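Local coordinates for Rv3651-like N-terminal domain-containing protein (Mycobacterium tuberculosis, PDB 4Q6U) that is of unknown molecular function but, built from three sensor-like domains of GAF and PAS type, probably takes part in sensing or signalling, at residues B[111-115]-B[144-148]; B[125-131]-B[212-216]; B[154-160]-B[173-179]. All coordinates share one frame; numbering follows the deposited sequence.

Overall arrangement
All three contacts fall within the middle, PAS-like domain and work on one antiparallel sheet with the order 119-121, 109-114, 206-215, 186-198, 172-180. Interaction 1 lays the loop segment 144-148 against strand 109-114, interaction 2 sets helix 124-129 on strand 206-215, and interaction 3 places the start of helix 157-165 on the outermost strand 172-180. Their centres lie about 13 to 14 Å apart. Along the chain interactions 1 and 2 interleave, interaction 1 closes before interaction 3 opens, and interaction 3 is nested within the loop closed by interaction 2. Each pair also touches, Leu148 packing on Trp177 for example, so the three contacts together join the helices and loops of the domain to its sheet.

Interaction 1: residues B[111-115]-B[144-148]; sequences LKWDL and FAEDL
The indole of Trp113 and the phenyl ring of Phe144 form an offset stack through the six-membered indole ring: the centroids are 4.2 Å apart and the planes differ by 8°. Phe144 covers one indole face, with Phe144 CD1 3.5 Å from Trp113 CD2, and its CB adds a CH-pi contact over the same ring. At the indole edge, Leu148 CG meets Trp113 CH2 in the ring plane at 3.7 Å. Trp113 also touches Ala120 of strand 119-121 and Val160 of helix 157-165. The phenyl edge points its CZ at the backbone Asp114 O, 3.5 Å away, while Leu115 CD2 packs obliquely against the ring.

Strand 109-114 belongs to the antiparallel sheet of a PAS-like domain, and Trp113 rises from it to meet the loop before helix 157-165. Tryptophan suits this place because its broad apolar surface carries a single polar group, satisfied here: Trp113 NE1 donates to Asp147 OD2 at 3.0 Å (N-H...O angle 159°). The oxygen is met on its anti side, somewhat out of the carboxylate plane. Asp147 CG stands beside its backbone N (chi1 -77°), which brings the carboxylate past the indole edge; OD1 forms a salt bridge with Arg142, which probably offsets the nearby negative charge of Asp122. Phe144 O accepts from Asp147 N and Leu148 N, curling the segment so that Phe144 reaches the indole face and Asp147 and Leu148 its edge.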
ATOM      1  N   LEU B 111       0.263 -26.255  -7.100  1.00 35.67           N
ATOM      2  CA  LEU B 111      -1.181 -26.060  -7.037  1.00 31.94           C
ATOM      3  C   LEU B 111      -1.645 -25.419  -8.339  1.00 30.95           C
ATOM      4  O   LEU B 111      -0.826 -24.954  -9.146  1.00 34.28           O
ATOM      5  CB  LEU B 111      -1.568 -25.179  -5.841  1.00 29.11           C
ATOM      6  CG  LEU B 111      -1.045 -23.734  -5.871  1.00 33.83           C
ATOM      7  CD1 LEU B 111      -2.136 -22.766  -5.444  1.00 37.67           C
ATOM      8  CD2 LEU B 111       0.163 -23.553  -4.974  1.00 32.05           C
ATOM      9  N   LYS B 112      -2.954 -25.364  -8.538  1.00 32.11           N
ATOM     10  CA  LYS B 112      -3.482 -24.678  -9.699  1.00 30.11           C
ATOM     11  C   LYS B 112      -4.817 -24.042  -9.375  1.00 35.04           C
ATOM     12  O   LYS B 112      -5.556 -24.510  -8.498  1.00 30.04           O
ATOM     13  CB  LYS B 112      -3.637 -25.626 -10.893  1.00 31.69           C
ATOM     14  CG  LYS B 112      -4.653 -26.726 -10.687  1.00 32.33           C
ATOM     15  CD  LYS B 112      -4.767 -27.617 -11.927  1.00 36.73           C
ATOM     16  CE  LYS B 112      -5.801 -28.721 -11.734  1.00 36.14           C
ATOM     17  NZ  LYS B 112      -5.823 -29.623 -12.924  1.00 40.64           N
ATOM     18  N   TRP B 113      -5.095 -22.951 -10.077  1.00 31.49           N
ATOM     19  CA  TRP B 113      -6.395 -22.306 -10.042  1.00 32.96           C
ATOM     20  C   TRP B 113      -6.992 -22.446 -11.433  1.00 34.93           C
ATOM     21  O   TRP B 113      -6.400 -21.969 -12.408  1.00 34.08           O
ATOM     22  CB  TRP B 113      -6.286 -20.828  -9.650  1.00 31.03           C
ATOM     23  CG  TRP B 113      -6.033 -20.588  -8.197  1.00 30.10           C
ATOM     24  CD1 TRP B 113      -5.648 -21.507  -7.264  1.00 36.09           C
ATOM     25  CD2 TRP B 113      -6.169 -19.344  -7.504  1.00 29.67           C
ATOM     26  NE1 TRP B 113      -5.525 -20.902  -6.028  1.00 30.76           N
ATOM     27  CE2 TRP B 113      -5.843 -19.577  -6.153  1.00 29.75           C
ATOM     28  CE3 TRP B 113      -6.537 -18.048  -7.898  1.00 28.66           C
ATOM     29  CZ2 TRP B 113      -5.867 -18.559  -5.188  1.00 35.79           C
ATOM     30  CZ3 TRP B 113      -6.563 -17.044  -6.940  1.00 28.00           C
ATOM     31  CH2 TRP B 113      -6.228 -17.305  -5.601  1.00 27.63           C
ATOM     32  N   ASP B 114      -8.130 -23.133 -11.541  1.00 32.35           N
ATOM     33  CA  ASP B 114      -8.872 -23.133 -12.800  1.00 33.24           C
ATOM     34  C   ASP B 114      -9.746 -21.883 -12.812  1.00 30.40           C
ATOM     35  O   ASP B 114     -10.745 -21.814 -12.099  1.00 33.13           O
ATOM     36  CB  ASP B 114      -9.716 -24.405 -12.959  1.00 45.40           C
ATOM     37  CG  ASP B 114     -10.337 -24.536 -14.353  1.00 54.43           C
ATOM     38  OD1 ASP B 114     -10.761 -23.509 -14.929  1.00 43.54           O
ATOM     39  OD2 ASP B 114     -10.402 -25.673 -14.880  1.00 56.95           O
ATOM     40  N   LEU B 115      -9.354 -20.889 -13.606  1.00 36.73           N
ATOM     41  CA  LEU B 115     -10.060 -19.604 -13.631  1.00 38.68           C
ATOM     42  C   LEU B 115     -11.399 -19.708 -14.353  1.00 36.02           C
ATOM     43  O   LEU B 115     -12.308 -18.929 -14.104  1.00 37.07           O
ATOM     44  CB  LEU B 115      -9.200 -18.533 -14.297  1.00 43.47           C
ATOM     45  CG  LEU B 115      -7.818 -18.387 -13.666  1.00 47.18           C
ATOM     46  CD1 LEU B 115      -6.992 -17.338 -14.394  1.00 52.19           C
ATOM     47  CD2 LEU B 115      -7.967 -18.062 -12.189  1.00 40.82           C
ATOM     48  N   PHE B 144     -11.112 -20.052  -4.260  1.00 24.28           N
ATOM     49  CA  PHE B 144      -9.911 -19.217  -4.256  1.00 25.11           C
ATOM     50  C   PHE B 144      -9.736 -18.575  -2.879  1.00 28.66           C
ATOM     51  O   PHE B 144      -8.619 -18.416  -2.399  1.00 25.79           O
ATOM     52  CB  PHE B 144      -9.981 -18.131  -5.341  1.00 27.44           C
ATOM     53  CG  PHE B 144     -10.022 -18.662  -6.750  1.00 32.37           C
ATOM     54  CD1 PHE B 144      -9.613 -19.955  -7.046  1.00 29.38           C
ATOM     55  CD2 PHE B 144     -10.482 -17.859  -7.786  1.00 28.51           C
ATOM     56  CE1 PHE B 144      -9.654 -20.443  -8.349  1.00 31.30           C
ATOM     57  CE2 PHE B 144     -10.521 -18.332  -9.092  1.00 26.32           C
ATOM     58  CZ  PHE B 144     -10.104 -19.629  -9.378  1.00 29.00           C
ATOM     59  N   ALA B 145     -10.844 -18.237  -2.225  1.00 29.64           N
ATOM     60  CA  ALA B 145     -10.765 -17.571  -0.922  1.00 25.95           C
ATOM     61  C   ALA B 145     -10.244 -18.503   0.186  1.00 30.60           C
ATOM     62  O   ALA B 145      -9.979 -18.051   1.303  1.00 27.92           O
ATOM     63  CB  ALA B 145     -12.155 -16.981  -0.529  1.00 19.96           C
ATOM     64  N   GLU B 146     -10.081 -19.795  -0.118  1.00 28.18           N
ATOM     65  CA  GLU B 146      -9.482 -20.729   0.841  1.00 25.97           C
ATOM     66  C   GLU B 146      -7.951 -20.769   0.709  1.00 29.25           C
ATOM     67  O   GLU B 146      -7.251 -21.263   1.598  1.00 29.13           O
ATOM     68  CB  GLU B 146     -10.066 -22.150   0.664  1.00 24.32           C
ATOM     69  CG  GLU B 146     -11.582 -22.228   0.927  1.00 24.15           C
ATOM     70  CD  GLU B 146     -12.161 -23.632   0.785  1.00 28.82           C
ATOM     71  OE1 GLU B 146     -12.739 -23.923  -0.284  1.00 33.42           O
ATOM     72  OE2 GLU B 146     -12.068 -24.435   1.743  1.00 30.82           O
ATOM     73  N   ASP B 147      -7.436 -20.261  -0.409  1.00 27.85           N
ATOM     74  CA  ASP B 147      -5.994 -20.219  -0.642  1.00 26.58           C
ATOM     75  C   ASP B 147      -5.419 -18.837  -0.295  1.00 31.98           C
ATOM     76  O   ASP B 147      -4.244 -18.705   0.011  1.00 38.74           O
ATOM     77  CB  ASP B 147      -5.678 -20.580  -2.096  1.00 26.81           C
ATOM     78  CG  ASP B 147      -5.772 -22.076  -2.358  1.00 32.01           C
ATOM     79  OD1 ASP B 147      -6.221 -22.808  -1.446  1.00 31.45           O
ATOM     80  OD2 ASP B 147      -5.383 -22.509  -3.467  1.00 29.94           O
ATOM     81  N   LEU B 148      -6.253 -17.810  -0.361  1.00 31.89           N
ATOM     82  CA  LEU B 148      -5.836 -16.470   0.039  1.00 25.37           C
ATOM     83  C   LEU B 148      -6.186 -16.265   1.507  1.00 28.81           C
ATOM     84  O   LEU B 148      -7.172 -16.816   1.992  1.00 28.61           O
ATOM     85  CB  LEU B 148      -6.512 -15.421  -0.839  1.00 25.73           C
ATOM     86  CG  LEU B 148      -6.158 -15.502  -2.326  1.00 31.08           C
ATOM     87  CD1 LEU B 148      -6.972 -14.496  -3.124  1.00 21.28           C
ATOM     88  CD2 LEU B 148      -4.666 -15.271  -2.538  1.00 26.63           C
TER

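Interaction 2: residues B[125-131]-B[212-216]; sequences ESLTNSG and MNWRA
Asn129, Arg215 and Asn213 account for most of the surface buried where the last turn of helix 124-129 meets strand 206-215. The amides of Asn129 and Asn213 are turned 54° from each other. Asn129 ND2 donates to Asn213 OD1 at 3.0 Å, but arrives from above the carbonyl plane rather than along a lone pair; the same nitrogen also bonds to Ile107 O. Asn213 has its CG between its backbone N and carbonyl carbon (chi1 68°), and in this pose its ND2 reaches Ser126 O at 3.0 Å. That bond is almost straight, at 173°, and lies in the planes of both groups, on a carbonyl lone pair. Asparagine suits both positions because its short amide can give and accept at once.

Arg215 needs its length to reach the helix end. Its chain bends at chi2 and chi3 and brings the edge of the guanidinium to two successive carbonyls: NE bonds to Asn129 O at 2.7 Å, and NH2 to Thr128 O at 2.8 Å. Carbonyls at a helix C-terminus carry partial negative charge, so a cation here is probably stabilising. A water bridges Asn129 OD1 and Arg215 N, 3.0 Å from each.

Gly131, with its positive phi, is the C-prime residue of a Schellman motif, in which Gly131 N bonds to Thr128 O and Lys132 N to Leu127 O. The contact thus joins a Schellman-terminated helix to a central strand of the antiparallel sheet, a helix-on-sheet pairing consistent with a PAS-like fold.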
ATOM      1  N   GLU B 125       1.499 -30.810   0.029  1.00 36.62           N
ATOM      2  CA  GLU B 125       2.699 -29.989   0.060  1.00 36.00           C
ATOM      3  C   GLU B 125       2.365 -28.491   0.013  1.00 33.64           C
ATOM      4  O   GLU B 125       2.887 -27.706   0.816  1.00 35.61           O
ATOM      5  CB  GLU B 125       3.628 -30.377  -1.095  1.00 39.13           C
ATOM      6  CG  GLU B 125       4.282 -31.765  -0.955  1.00 44.25           C
ATOM      7  CD  GLU B 125       3.341 -32.917  -1.285  1.00 52.93           C
ATOM      8  OE1 GLU B 125       2.272 -32.680  -1.895  1.00 43.54           O
ATOM      9  OE2 GLU B 125       3.677 -34.066  -0.927  1.00 53.19           O
ATOM     10  N   SER B 126       1.495 -28.083  -0.907  1.00 32.55           N
ATOM     11  CA  SER B 126       1.187 -26.653  -1.033  1.00 36.66           C
ATOM     12  C   SER B 126       0.433 -26.144   0.200  1.00 38.33           C
ATOM     13  O   SER B 126       0.609 -24.996   0.633  1.00 34.43           O
ATOM     14  CB  SER B 126       0.387 -26.379  -2.310  1.00 30.47           C
ATOM     15  OG  SER B 126      -1.003 -26.672  -2.163  1.00 34.95           O
ATOM     16  N   LEU B 127      -0.376 -27.018   0.783  1.00 34.48           N
ATOM     17  CA  LEU B 127      -1.137 -26.687   1.981  1.00 38.60           C
ATOM     18  C   LEU B 127      -0.233 -26.587   3.202  1.00 36.14           C
ATOM     19  O   LEU B 127      -0.352 -25.654   3.998  1.00 42.93           O
ATOM     20  CB  LEU B 127      -2.234 -27.731   2.216  1.00 33.77           C
ATOM     21  CG  LEU B 127      -3.410 -27.636   1.247  1.00 32.04           C
ATOM     22  CD1 LEU B 127      -4.353 -28.800   1.470  1.00 42.58           C
ATOM     23  CD2 LEU B 127      -4.145 -26.318   1.407  1.00 28.91           C
ATOM     24  N   THR B 128       0.680 -27.544   3.339  1.00 35.11           N
ATOM     25  CA  THR B 128       1.640 -27.528   4.437  1.00 33.89           C
ATOM     26  C   THR B 128       2.526 -26.289   4.385  1.00 45.35           C
ATOM     27  O   THR B 128       2.708 -25.611   5.399  1.00 42.89           O
ATOM     28  CB  THR B 128       2.529 -28.774   4.427  1.00 43.17           C
ATOM     29  OG1 THR B 128       1.729 -29.915   4.738  1.00 42.56           O
ATOM     30  CG2 THR B 128       3.643 -28.645   5.460  1.00 51.42           C
ATOM     31  N   ASN B 129       3.069 -26.002   3.203  1.00 35.88           N
ATOM     32  CA  ASN B 129       3.890 -24.813   3.002  1.00 38.55           C
ATOM     33  C   ASN B 129       3.149 -23.545   3.433  1.00 32.84           C
ATOM     34  O   ASN B 129       3.729 -22.663   4.067  1.00 35.79           O
ATOM     35  CB  ASN B 129       4.334 -24.710   1.537  1.00 32.41           C
ATOM     36  CG  ASN B 129       5.384 -25.764   1.168  1.00 47.51           C
ATOM     37  OD1 ASN B 129       5.950 -26.412   2.042  1.00 45.98           O
ATOM     38  ND2 ASN B 129       5.649 -25.925  -0.122  1.00 33.89           N
ATOM     39  N   SER B 130       1.862 -23.468   3.117  1.00 32.39           N
ATOM     40  CA  SER B 130       1.100 -22.274   3.459  1.00 36.38           C
ATOM     41  C   SER B 130       0.603 -22.348   4.906  1.00 38.05           C
ATOM     42  O   SER B 130      -0.177 -21.516   5.346  1.00 36.88           O
ATOM     43  CB  SER B 130      -0.061 -22.068   2.478  1.00 37.48           C
ATOM     44  OG  SER B 130      -1.013 -23.104   2.569  1.00 45.87           O
ATOM     45  N   GLY B 131       1.084 -23.341   5.645  1.00 42.60           N
ATOM     46  CA  GLY B 131       0.878 -23.400   7.078  1.00 44.68           C
ATOM     47  C   GLY B 131      -0.438 -23.992   7.533  1.00 48.94           C
ATOM     48  O   GLY B 131      -0.802 -23.877   8.704  1.00 51.26           O
HETATM   49  N   MSE B 212       3.740 -22.905  -7.929  1.00 29.90           N
HETATM   50  CA  MSE B 212       4.438 -23.649  -6.896  1.00 37.65           C
HETATM   51  C   MSE B 212       4.682 -22.724  -5.727  1.00 36.95           C
HETATM   52  O   MSE B 212       5.090 -21.579  -5.931  1.00 32.63           O
HETATM   53  CB  MSE B 212       5.773 -24.208  -7.402  1.00 32.32           C
HETATM   54  CG  MSE B 212       5.647 -25.184  -8.527  1.00 34.20           C
HETATM   55 SE   MSE B 212       7.427 -25.796  -9.020  1.00 48.81          SE
HETATM   56  CE  MSE B 212       8.062 -24.199  -9.965  1.00 45.89           C
ATOM     57  N   ASN B 213       4.430 -23.185  -4.505  1.00 28.18           N
ATOM     58  CA  ASN B 213       4.930 -22.427  -3.365  1.00 27.60           C
ATOM     59  C   ASN B 213       6.039 -23.170  -2.628  1.00 31.81           C
ATOM     60  O   ASN B 213       6.401 -24.305  -2.982  1.00 33.76           O
ATOM     61  CB  ASN B 213       3.782 -22.040  -2.406  1.00 32.23           C
ATOM     62  CG  ASN B 213       3.165 -23.232  -1.681  1.00 34.62           C
ATOM     63  OD1 ASN B 213       3.705 -24.340  -1.679  1.00 34.11           O
ATOM     64  ND2 ASN B 213       2.025 -22.991  -1.039  1.00 25.48           N
ATOM     65  N   TRP B 214       6.599 -22.501  -1.628  1.00 29.99           N
ATOM     66  CA  TRP B 214       7.566 -23.090  -0.718  1.00 32.32           C
ATOM     67  C   TRP B 214       7.602 -22.219   0.534  1.00 37.27           C
ATOM     68  O   TRP B 214       7.282 -21.027   0.474  1.00 33.10           O
ATOM     69  CB  TRP B 214       8.959 -23.191  -1.360  1.00 36.07           C
ATOM     70  CG  TRP B 214       9.593 -21.868  -1.697  1.00 32.26           C
ATOM     71  CD1 TRP B 214      10.452 -21.143  -0.916  1.00 37.34           C
ATOM     72  CD2 TRP B 214       9.435 -21.128  -2.911  1.00 33.85           C
ATOM     73  NE1 TRP B 214      10.834 -19.992  -1.569  1.00 34.74           N
ATOM     74  CE2 TRP B 214      10.221 -19.956  -2.794  1.00 34.33           C
ATOM     75  CE3 TRP B 214       8.703 -21.335  -4.084  1.00 31.57           C
ATOM     76  CZ2 TRP B 214      10.297 -19.003  -3.807  1.00 32.98           C
ATOM     77  CZ3 TRP B 214       8.775 -20.382  -5.092  1.00 36.97           C
ATOM     78  CH2 TRP B 214       9.566 -19.230  -4.945  1.00 37.64           C
ATOM     79  N   ARG B 215       7.958 -22.810   1.670  1.00 37.59           N
ATOM     80  CA  ARG B 215       8.079 -22.045   2.902  1.00 38.60           C
ATOM     81  C   ARG B 215       9.367 -21.223   2.830  1.00 37.53           C
ATOM     82  O   ARG B 215      10.439 -21.775   2.575  1.00 38.99           O
ATOM     83  CB  ARG B 215       8.081 -22.968   4.127  1.00 41.82           C
ATOM     84  CG  ARG B 215       8.130 -22.237   5.470  1.00 36.16           C
ATOM     85  CD  ARG B 215       6.773 -21.615   5.811  1.00 30.78           C
ATOM     86  NE  ARG B 215       5.738 -22.645   5.905  1.00 36.17           N
ATOM     87  CZ  ARG B 215       5.413 -23.261   7.036  1.00 42.50           C
ATOM     88  NH1 ARG B 215       6.038 -22.944   8.161  1.00 48.71           N
ATOM     89  NH2 ARG B 215       4.466 -24.189   7.046  1.00 38.73           N
ATOM     90  N   ALA B 216       9.255 -19.909   3.009  1.00 45.29           N
ATOM     91  CA  ALA B 216      10.420 -19.023   2.926  1.00 43.10           C
ATOM     92  C   ALA B 216      11.067 -18.843   4.295  1.00 52.00           C
ATOM     93  O   ALA B 216      10.554 -19.327   5.303  1.00 51.97           O
ATOM     94  CB  ALA B 216      10.023 -17.676   2.336  1.00 41.12           C
TER
HETATM   95  O   HOH W   1       8.834 -25.643   1.615  1.00 33.16           O

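Interaction 3: residues B[154-160]-B[173-179]; sequences NPNETQV and LCSIWDL
Asn154 stacks its side-chain amide on the indole of Trp177, the two planes only 9° apart, and also bonds to the strand backbone beyond the ring. Asn154 OD1 accepts from Asp178 N at 2.8 Å, while Asn154 ND2 donates to Asp178 O at 3.1 Å in a nearly straight bond. One side chain therefore satisfies both the backbone N-H and C=O of Asp178, a task for which the paired donor and acceptor of asparagine are well suited. Asn154 CB sits over the five-membered ring of Trp177, 3.2 Å from its centroid, in a CH-pi contact.

The indole N-H is satisfied as well: Trp177 NE1 donates to Pro155 O at 2.8 Å, in the carbonyl plane, although the oxygen is tilted out of the ring plane and the bond is bent to 136°. Trp177 CG stands beside its backbone N (chi1 -81°), which lays the indole face against Asn154 and turns its N-H to the Pro155 carbonyl. Asn154 N is taken up by Glu157 OE1 at 3.0 Å, while Glu157 OE2 forms a salt bridge with Lys255. Asn156 N bonds to Asp226 of the second subunit, so this turn also belongs to the dimer contact. Ser175 OG is 3.0 Å from a water that also lies near Asn156 OD1.

Farther along, the apolar branches take over, with Val160 CG2 packed 3.5 Å from Leu173 CD2 and also touching the indole. Asn154 to Glu157 form a type II beta turn, closed by Glu157 N to Asn154 O, with Asn156 at the N-cap position of helix 157-165, though its side chain makes no capping bond. This beta turn leading into a helix is anchored by asparagine and tryptophan to the outermost strand of the PAS-like domain's antiparallel sheet.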
ATOM      1  N   ASN B 154      -1.400  -8.989   0.972  1.00 28.82           N
ATOM      2  CA  ASN B 154       0.000  -9.249   0.656  1.00 31.31           C
ATOM      3  C   ASN B 154       0.429  -8.546  -0.616  1.00 35.62           C
ATOM      4  O   ASN B 154      -0.431  -8.100  -1.381  1.00 31.79           O
ATOM      5  CB  ASN B 154       0.231 -10.760   0.534  1.00 31.77           C
ATOM      6  CG  ASN B 154       0.666 -11.377   1.837  1.00 29.13           C
ATOM      7  OD1 ASN B 154       1.761 -11.100   2.328  1.00 28.77           O
ATOM      8  ND2 ASN B 154      -0.184 -12.216   2.409  1.00 29.41           N
ATOM      9  N   PRO B 155       1.758  -8.418  -0.839  1.00 38.45           N
ATOM     10  CA  PRO B 155       2.279  -7.766  -2.044  1.00 39.58           C
ATOM     11  C   PRO B 155       1.738  -8.363  -3.329  1.00 34.60           C
ATOM     12  O   PRO B 155       1.735  -9.589  -3.488  1.00 34.77           O
ATOM     13  CB  PRO B 155       3.792  -8.004  -1.949  1.00 47.19           C
ATOM     14  CG  PRO B 155       4.059  -8.100  -0.510  1.00 49.40           C
ATOM     15  CD  PRO B 155       2.839  -8.719   0.120  1.00 42.49           C
ATOM     16  N   ASN B 156       1.321  -7.493  -4.243  1.00 33.62           N
ATOM     17  CA  ASN B 156       0.815  -7.904  -5.549  1.00 30.71           C
ATOM     18  C   ASN B 156      -0.422  -8.791  -5.496  1.00 28.69           C
ATOM     19  O   ASN B 156      -0.742  -9.470  -6.472  1.00 34.98           O
ATOM     20  CB  ASN B 156       1.925  -8.608  -6.346  1.00 34.92           C
ATOM     21  CG  ASN B 156       2.999  -7.643  -6.808  1.00 54.59           C
ATOM     22  OD1 ASN B 156       4.101  -7.597  -6.253  1.00 54.86           O
ATOM     23  ND2 ASN B 156       2.669  -6.838  -7.811  1.00 60.65           N
ATOM     24  N   GLU B 157      -1.142  -8.768  -4.379  1.00 30.30           N
ATOM     25  CA  GLU B 157      -2.399  -9.509  -4.296  1.00 31.20           C
ATOM     26  C   GLU B 157      -3.412  -8.961  -5.314  1.00 32.64           C
ATOM     27  O   GLU B 157      -4.271  -9.691  -5.804  1.00 32.18           O
ATOM     28  CB  GLU B 157      -2.981  -9.463  -2.874  1.00 32.63           C
ATOM     29  CG  GLU B 157      -4.205 -10.389  -2.678  1.00 28.23           C
ATOM     30  CD  GLU B 157      -4.389 -10.836  -1.235  1.00 26.49           C
ATOM     31  OE1 GLU B 157      -3.687 -10.311  -0.349  1.00 27.46           O
ATOM     32  OE2 GLU B 157      -5.234 -11.718  -0.980  1.00 27.59           O
ATOM     33  N   THR B 158      -3.298  -7.676  -5.638  1.00 32.77           N
ATOM     34  CA  THR B 158      -4.134  -7.069  -6.672  1.00 32.49           C
ATOM     35  C   THR B 158      -3.978  -7.808  -8.002  1.00 35.21           C
ATOM     36  O   THR B 158      -4.952  -8.047  -8.718  1.00 33.67           O
ATOM     37  CB  THR B 158      -3.788  -5.567  -6.872  1.00 44.03           C
ATOM     38  OG1 THR B 158      -3.982  -4.856  -5.639  1.00 36.74           O
ATOM     39  CG2 THR B 158      -4.663  -4.946  -7.955  1.00 40.81           C
ATOM     40  N   GLN B 159      -2.740  -8.166  -8.325  1.00 35.39           N
ATOM     41  CA  GLN B 159      -2.448  -8.873  -9.568  1.00 34.31           C
ATOM     42  C   GLN B 159      -2.966 -10.297  -9.535  1.00 31.08           C
ATOM     43  O   GLN B 159      -3.329 -10.848 -10.571  1.00 37.92           O
ATOM     44  CB  GLN B 159      -0.946  -8.877  -9.852  1.00 40.56           C
ATOM     45  CG  GLN B 159      -0.499  -7.734 -10.734  1.00 51.98           C
ATOM     46  CD  GLN B 159      -0.875  -6.395 -10.150  1.00 58.86           C
ATOM     47  OE1 GLN B 159      -0.502  -6.074  -9.022  1.00 60.48           O
ATOM     48  NE2 GLN B 159      -1.636  -5.608 -10.907  1.00 60.53           N
ATOM     49  N   VAL B 160      -3.003 -10.901  -8.352  1.00 32.11           N
ATOM     50  CA  VAL B 160      -3.565 -12.248  -8.235  1.00 29.50           C
ATOM     51  C   VAL B 160      -5.054 -12.201  -8.536  1.00 34.21           C
ATOM     52  O   VAL B 160      -5.576 -12.998  -9.313  1.00 37.20           O
ATOM     53  CB  VAL B 160      -3.346 -12.855  -6.834  1.00 36.23           C
ATOM     54  CG1 VAL B 160      -4.130 -14.172  -6.687  1.00 31.69           C
ATOM     55  CG2 VAL B 160      -1.868 -13.075  -6.566  1.00 30.53           C
ATOM     56  N   LEU B 173       3.618 -14.330 -12.062  1.00 39.74           N
ATOM     57  CA  LEU B 173       3.836 -13.645 -10.795  1.00 40.32           C
ATOM     58  C   LEU B 173       4.777 -14.414  -9.857  1.00 43.35           C
ATOM     59  O   LEU B 173       4.615 -15.612  -9.640  1.00 38.81           O
ATOM     60  CB  LEU B 173       2.496 -13.398 -10.101  1.00 34.81           C
ATOM     61  CG  LEU B 173       2.587 -12.706  -8.739  1.00 45.92           C
ATOM     62  CD1 LEU B 173       3.381 -11.401  -8.825  1.00 52.79           C
ATOM     63  CD2 LEU B 173       1.199 -12.459  -8.172  1.00 44.66           C
ATOM     64  N   CYS B 174       5.776 -13.718  -9.323  1.00 37.62           N
ATOM     65  CA  CYS B 174       6.638 -14.259  -8.274  1.00 34.69           C
ATOM     66  C   CYS B 174       6.578 -13.339  -7.058  1.00 38.01           C
ATOM     67  O   CYS B 174       6.807 -12.143  -7.189  1.00 40.57           O
ATOM     68  CB  CYS B 174       8.093 -14.379  -8.753  1.00 39.57           C
ATOM     69  SG  CYS B 174       8.336 -15.394 -10.221  1.00 58.06           S
ATOM     70  N   SER B 175       6.295 -13.881  -5.879  1.00 32.09           N
ATOM     71  CA  SER B 175       6.252 -13.039  -4.683  1.00 29.37           C
ATOM     72  C   SER B 175       6.596 -13.824  -3.418  1.00 29.94           C
ATOM     73  O   SER B 175       6.609 -15.060  -3.418  1.00 33.12           O
ATOM     74  CB  SER B 175       4.866 -12.390  -4.537  1.00 28.87           C
ATOM     75  OG  SER B 175       4.890 -11.415  -3.506  1.00 37.89           O
ATOM     76  N   ILE B 176       6.897 -13.087  -2.356  1.00 31.44           N
ATOM     77  CA  ILE B 176       6.997 -13.627  -1.004  1.00 30.43           C
ATOM     78  C   ILE B 176       5.840 -13.083  -0.170  1.00 34.43           C
ATOM     79  O   ILE B 176       5.652 -11.871  -0.109  1.00 29.57           O
ATOM     80  CB  ILE B 176       8.318 -13.233  -0.322  1.00 38.91           C
ATOM     81  CG1 ILE B 176       9.521 -13.803  -1.078  1.00 49.34           C
ATOM     82  CG2 ILE B 176       8.322 -13.701   1.127  1.00 36.05           C
ATOM     83  CD1 ILE B 176       9.699 -15.285  -0.870  1.00 49.01           C
ATOM     84  N   TRP B 177       5.084 -13.956   0.489  1.00 32.09           N
ATOM     85  CA  TRP B 177       3.917 -13.521   1.261  1.00 32.16           C
ATOM     86  C   TRP B 177       4.017 -13.847   2.747  1.00 36.40           C
ATOM     87  O   TRP B 177       4.620 -14.850   3.130  1.00 35.39           O
ATOM     88  CB  TRP B 177       2.642 -14.157   0.705  1.00 29.45           C
ATOM     89  CG  TRP B 177       2.090 -13.467  -0.497  1.00 29.84           C
ATOM     90  CD1 TRP B 177       2.742 -12.592  -1.326  1.00 30.38           C
ATOM     91  CD2 TRP B 177       0.757 -13.583  -1.003  1.00 27.74           C
ATOM     92  NE1 TRP B 177       1.892 -12.167  -2.319  1.00 32.01           N
ATOM     93  CE2 TRP B 177       0.668 -12.763  -2.143  1.00 27.64           C
ATOM     94  CE3 TRP B 177      -0.376 -14.297  -0.593  1.00 31.26           C
ATOM     95  CZ2 TRP B 177      -0.504 -12.647  -2.886  1.00 32.12           C
ATOM     96  CZ3 TRP B 177      -1.536 -14.177  -1.331  1.00 38.48           C
ATOM     97  CH2 TRP B 177      -1.593 -13.358  -2.462  1.00 36.69           C
ATOM     98  N   ASP B 178       3.423 -12.988   3.574  1.00 34.24           N
ATOM     99  CA  ASP B 178       3.302 -13.231   5.009  1.00 35.61           C
ATOM    100  C   ASP B 178       2.002 -13.960   5.350  1.00 44.87           C
ATOM    101  O   ASP B 178       0.919 -13.527   4.948  1.00 41.55           O
ATOM    102  CB  ASP B 178       3.354 -11.918   5.780  1.00 36.79           C
ATOM    103  CG  ASP B 178       4.705 -11.246   5.687  1.00 49.59           C
ATOM    104  OD1 ASP B 178       5.641 -11.715   6.365  1.00 47.30           O
ATOM    105  OD2 ASP B 178       4.827 -10.254   4.937  1.00 52.69           O
ATOM    106  N   LEU B 179       2.106 -15.052   6.100  1.00 45.49           N
ATOM    107  CA  LEU B 179       0.923 -15.804   6.522  1.00 40.60           C
ATOM    108  C   LEU B 179       0.995 -16.155   8.004  1.00 38.99           C
ATOM    109  O   LEU B 179       1.992 -15.887   8.672  1.00 44.27           O
ATOM    110  CB  LEU B 179       0.772 -17.091   5.708  1.00 33.44           C
ATOM    111  CG  LEU B 179       0.866 -17.089   4.180  1.00 40.38           C
ATOM    112  CD1 LEU B 179       0.793 -18.531   3.653  1.00 39.53           C
ATOM    113  CD2 LEU B 179      -0.237 -16.251   3.562  1.00 40.49           C
TER
HETATM  114  O   HOH W   2       5.628  -8.903  -4.936  1.00 39.71           O